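Local coordinates for DPS Protein (Brevibacillus brevis, PDB 1N1Q), which probably condenses and shields DNA during starvation, oxidising ferrous iron with hydrogen peroxide and storing the ferric mineral inside a hollow twelve-subunit shell, at residues A[15-26]-A[103-111]. Residues are numbered along the deposited sequence; the frame is centred on the assembly and turned at random.
Sequences RQVANWVVLYVK and DFVDLVGEL
E110 reaches across to R15, Q16 and N19 where two antiparallel helices of the ferritin-like four-helix bundle, 4-33 and 93-120, lie side by side; the axes of 15-26 and 103-111 pass 11.8 Å apart at 168°. E110 can be traced outward from its CB, which rests 3.8 Å from Q16 NE2. With CG beside the backbone N (chi1 -64°) and the chain extended beyond it, CD faces R15 CZ and the carboxylate arrives between the polar side chains of the other helix. OE1 takes a nearly straight hydrogen bond of 3.1 Å from Q16 NE2, met on its anti side, and a weak, bent one from N19 ND2. The same N19 amide nitrogen also donates to Q16 OE1, so the two amides and the carboxylate are tied into one small network. OE2 lies over a face of the R15 guanidinium, 3.5 Å from NH2, a salt bridge of charges alone in which no N-H points at the oxygen. S83, in the segment linking helices 75-81 and 93-120, bonds OE2 through its OG and N19 OD1 through its backbone N, fixing both groups from outside.

One turn away the interface becomes apolar. L107 is a knob in the hole formed by Q16, N19, W20 and L23: its CD2 sits against the amides, while CD1 touches L23 CD1 at 3.6 Å and W20 CZ2 on the indole. W20 CH2 then meets F104 CE2 at 3.9 Å, and F104 carries the core on to helix 124-148.

At the far end K26, extended throughout, passes CD and CE close by D103 OD2 and brings NZ to the syn lone pair of that oxygen at 2.6 Å; NZ also bonds the backbone O of K85. A water closes the ring, accepting from K26 NZ and donating to D103 OD1 at 2.8 Å.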
loop_
_atom_site.group_PDB
_atom_site.type_symbol
_atom_site.label_atom_id
_atom_site.label_comp_id
_atom_site.label_asym_id
_atom_site.label_seq_id
_atom_site.Cartn_x
_atom_site.Cartn_y
_atom_site.Cartn_z
ATOM N N ARG A 15 21.118 -5.197 -25.054
ATOM C CA ARG A 15 20.408 -5.369 -26.315
ATOM C C ARG A 15 19.137 -6.163 -26.021
ATOM O O ARG A 15 18.076 -5.897 -26.579
ATOM C CB ARG A 15 21.283 -6.141 -27.293
ATOM C CG ARG A 15 21.096 -5.757 -28.745
ATOM C CD ARG A 15 19.922 -6.465 -29.390
ATOM N NE ARG A 15 20.187 -6.675 -30.811
ATOM C CZ ARG A 15 21.204 -7.400 -31.271
ATOM N NH1 ARG A 15 22.046 -7.984 -30.423
ATOM N NH2 ARG A 15 21.395 -7.531 -32.579
ATOM N N GLN A 16 19.254 -7.144 -25.131
ATOM C CA GLN A 16 18.110 -7.964 -24.768
ATOM C C GLN A 16 17.198 -7.230 -23.792
ATOM O O GLN A 16 15.993 -7.467 -23.753
ATOM C CB GLN A 16 18.580 -9.298 -24.189
ATOM C CG GLN A 16 19.370 -10.130 -25.186
ATOM C CD GLN A 16 18.711 -10.173 -26.559
ATOM O OE1 GLN A 16 17.514 -10.441 -26.677
ATOM N NE2 GLN A 16 19.492 -9.906 -27.604
ATOM N N VAL A 17 17.780 -6.341 -22.995
ATOM C CA VAL A 17 16.989 -5.542 -22.069
ATOM C C VAL A 17 16.073 -4.704 -22.952
ATOM O O VAL A 17 14.876 -4.608 -22.702
ATOM C CB VAL A 17 17.872 -4.587 -21.218
ATOM C CG1 VAL A 17 16.992 -3.546 -20.527
ATOM C CG2 VAL A 17 18.647 -5.380 -20.165
ATOM N N ALA A 18 16.647 -4.125 -24.007
ATOM C CA ALA A 18 15.882 -3.293 -24.926
ATOM C C ALA A 18 14.802 -4.117 -25.626
ATOM O O ALA A 18 13.660 -3.669 -25.761
ATOM C CB ALA A 18 16.814 -2.661 -25.959
ATOM N N ASN A 19 15.166 -5.323 -26.065
ATOM C CA ASN A 19 14.217 -6.195 -26.751
ATOM C C ASN A 19 13.027 -6.538 -25.871
ATOM O O ASN A 19 11.881 -6.469 -26.316
ATOM C CB ASN A 19 14.890 -7.492 -27.209
ATOM C CG ASN A 19 15.659 -7.325 -28.501
ATOM O OD1 ASN A 19 15.353 -6.444 -29.297
ATOM N ND2 ASN A 19 16.645 -8.185 -28.727
ATOM N N TRP A 20 13.296 -6.915 -24.625
ATOM C CA TRP A 20 12.226 -7.279 -23.712
ATOM C C TRP A 20 11.392 -6.104 -23.233
ATOM O O TRP A 20 10.224 -6.277 -22.870
ATOM C CB TRP A 20 12.785 -8.084 -22.535
ATOM C CG TRP A 20 13.083 -9.491 -22.945
ATOM C CD1 TRP A 20 14.312 -10.044 -23.178
ATOM C CD2 TRP A 20 12.121 -10.497 -23.280
ATOM N NE1 TRP A 20 14.173 -11.332 -23.646
ATOM C CE2 TRP A 20 12.838 -11.634 -23.719
ATOM C CE3 TRP A 20 10.719 -10.545 -23.257
ATOM C CZ2 TRP A 20 12.203 -12.807 -24.132
ATOM C CZ3 TRP A 20 10.084 -11.712 -23.668
ATOM C CH2 TRP A 20 10.827 -12.827 -24.102
ATOM N N VAL A 21 11.978 -4.912 -23.227
ATOM C CA VAL A 21 11.221 -3.724 -22.835
ATOM C C VAL A 21 10.217 -3.478 -23.960
ATOM O O VAL A 21 9.067 -3.133 -23.717
ATOM C CB VAL A 21 12.138 -2.488 -22.666
ATOM C CG1 VAL A 21 11.305 -1.244 -22.333
ATOM C CG2 VAL A 21 13.132 -2.743 -21.570
ATOM N N VAL A 22 10.662 -3.672 -25.195
ATOM C CA VAL A 22 9.777 -3.510 -26.348
ATOM C C VAL A 22 8.692 -4.597 -26.309
ATOM O O VAL A 22 7.501 -4.310 -26.465
ATOM C CB VAL A 22 10.559 -3.628 -27.689
ATOM C CG1 VAL A 22 9.587 -3.826 -28.853
ATOM C CG2 VAL A 22 11.399 -2.377 -27.914
ATOM N N LEU A 23 9.108 -5.842 -26.083
ATOM C CA LEU A 23 8.169 -6.957 -26.027
ATOM C C LEU A 23 7.145 -6.851 -24.900
ATOM O O LEU A 23 6.012 -7.303 -25.053
ATOM C CB LEU A 23 8.922 -8.287 -25.919
ATOM C CG LEU A 23 9.458 -8.810 -27.260
ATOM C CD1 LEU A 23 10.442 -9.943 -27.034
ATOM C CD2 LEU A 23 8.287 -9.265 -28.120
ATOM N N TYR A 24 7.527 -6.254 -23.772
ATOM C CA TYR A 24 6.586 -6.113 -22.667
ATOM C C TYR A 24 5.359 -5.360 -23.171
ATOM O O TYR A 24 4.221 -5.717 -22.863
ATOM C CB TYR A 24 7.227 -5.344 -21.508
ATOM C CG TYR A 24 6.285 -5.097 -20.345
ATOM C CD1 TYR A 24 5.937 -6.126 -19.463
ATOM C CD2 TYR A 24 5.744 -3.833 -20.126
ATOM C CE1 TYR A 24 5.073 -5.895 -18.392
ATOM C CE2 TYR A 24 4.879 -3.594 -19.062
ATOM C CZ TYR A 24 4.551 -4.624 -18.198
ATOM O OH TYR A 24 3.710 -4.376 -17.135
ATOM N N VAL A 25 5.593 -4.316 -23.958
ATOM C CA VAL A 25 4.485 -3.529 -24.491
ATOM C C VAL A 25 3.837 -4.183 -25.709
ATOM O O VAL A 25 2.628 -4.081 -25.907
ATOM C CB VAL A 25 4.947 -2.096 -24.837
ATOM C CG1 VAL A 25 3.909 -1.387 -25.722
ATOM C CG2 VAL A 25 5.143 -1.306 -23.561
ATOM N N LYS A 26 4.633 -4.881 -26.509
ATOM C CA LYS A 26 4.107 -5.544 -27.698
ATOM C C LYS A 26 3.144 -6.661 -27.298
ATOM O O LYS A 26 2.081 -6.833 -27.900
ATOM C CB LYS A 26 5.256 -6.112 -28.536
ATOM C CG LYS A 26 4.854 -6.546 -29.951
ATOM C CD LYS A 26 6.086 -6.975 -30.759
ATOM C CE LYS A 26 5.752 -7.255 -32.220
ATOM N NZ LYS A 26 6.988 -7.575 -33.001
ATOM N N ASP A 103 9.500 -13.242 -33.608
ATOM C CA ASP A 103 10.325 -12.532 -32.637
ATOM C C ASP A 103 11.139 -13.488 -31.766
ATOM O O ASP A 103 12.349 -13.305 -31.586
ATOM C CB ASP A 103 9.450 -11.637 -31.752
ATOM C CG ASP A 103 8.865 -10.459 -32.516
ATOM O OD1 ASP A 103 9.279 -10.229 -33.668
ATOM O OD2 ASP A 103 7.998 -9.767 -31.958
ATOM N N PHE A 104 10.477 -14.502 -31.217
ATOM C CA PHE A 104 11.180 -15.466 -30.373
ATOM C C PHE A 104 12.271 -16.191 -31.156
ATOM O O PHE A 104 13.345 -16.471 -30.628
ATOM C CB PHE A 104 10.199 -16.479 -29.781
ATOM C CG PHE A 104 9.395 -15.951 -28.616
ATOM C CD1 PHE A 104 8.562 -16.804 -27.890
ATOM C CD2 PHE A 104 9.479 -14.615 -28.230
ATOM C CE1 PHE A 104 7.825 -16.333 -26.803
ATOM C CE2 PHE A 104 8.744 -14.138 -27.143
ATOM C CZ PHE A 104 7.921 -14.989 -26.429
ATOM N N VAL A 105 11.998 -16.493 -32.418
ATOM C CA VAL A 105 12.988 -17.166 -33.248
ATOM C C VAL A 105 14.200 -16.250 -33.431
ATOM O O VAL A 105 15.341 -16.705 -33.369
ATOM C CB VAL A 105 12.404 -17.548 -34.631
ATOM C CG1 VAL A 105 13.501 -18.112 -35.536
ATOM C CG2 VAL A 105 11.308 -18.579 -34.456
ATOM N N ASP A 106 13.943 -14.961 -33.640
ATOM C CA ASP A 106 15.015 -13.994 -33.812
ATOM C C ASP A 106 15.838 -13.919 -32.518
ATOM O O ASP A 106 17.071 -13.960 -32.549
ATOM C CB ASP A 106 14.420 -12.627 -34.158
ATOM C CG ASP A 106 15.464 -11.642 -34.655
ATOM O OD1 ASP A 106 16.434 -12.090 -35.292
ATOM O OD2 ASP A 106 15.285 -10.429 -34.429
ATOM N N LEU A 107 15.154 -13.835 -31.380
ATOM C CA LEU A 107 15.828 -13.773 -30.089
ATOM C C LEU A 107 16.675 -15.008 -29.810
ATOM O O LEU A 107 17.760 -14.908 -29.237
ATOM C CB LEU A 107 14.815 -13.588 -28.956
ATOM C CG LEU A 107 14.004 -12.290 -28.963
ATOM C CD1 LEU A 107 13.224 -12.185 -27.662
ATOM C CD2 LEU A 107 14.934 -11.088 -29.127
ATOM N N VAL A 108 16.187 -16.181 -30.198
ATOM C CA VAL A 108 16.953 -17.410 -29.979
ATOM C C VAL A 108 18.296 -17.290 -30.694
ATOM O O VAL A 108 19.338 -17.648 -30.145
ATOM C CB VAL A 108 16.199 -18.656 -30.508
ATOM C CG1 VAL A 108 17.162 -19.840 -30.657
ATOM C CG2 VAL A 108 15.087 -19.033 -29.536
ATOM N N GLY A 109 18.260 -16.771 -31.916
ATOM C CA GLY A 109 19.483 -16.595 -32.678
ATOM C C GLY A 109 20.412 -15.598 -32.007
ATOM O O GLY A 109 21.620 -15.826 -31.922
ATOM N N GLU A 110 19.853 -14.489 -31.530
ATOM C CA GLU A 110 20.656 -13.471 -30.866
ATOM C C GLU A 110 21.199 -13.990 -29.542
ATOM O O GLU A 110 22.326 -13.668 -29.156
ATOM C CB GLU A 110 19.830 -12.199 -30.627
ATOM C CG GLU A 110 19.367 -11.512 -31.907
ATOM C CD GLU A 110 18.721 -10.158 -31.658
ATOM O OE1 GLU A 110 18.450 -9.820 -30.486
ATOM O OE2 GLU A 110 18.471 -9.432 -32.641
ATOM N N LEU A 111 20.404 -14.796 -28.845
ATOM C CA LEU A 111 20.838 -15.338 -27.563
ATOM C C LEU A 111 22.028 -16.275 -27.749
ATOM O O LEU A 111 22.944 -16.301 -26.928
ATOM C CB LEU A 111 19.673 -16.052 -26.868
ATOM C CG LEU A 111 18.639 -15.095 -26.239
ATOM C CD1 LEU A 111 17.400 -15.873 -25.808
ATOM C CD2 LEU A 111 19.271 -14.365 -25.051
HETATM O O HOH W 1 6.990 -9.822 -35.225
#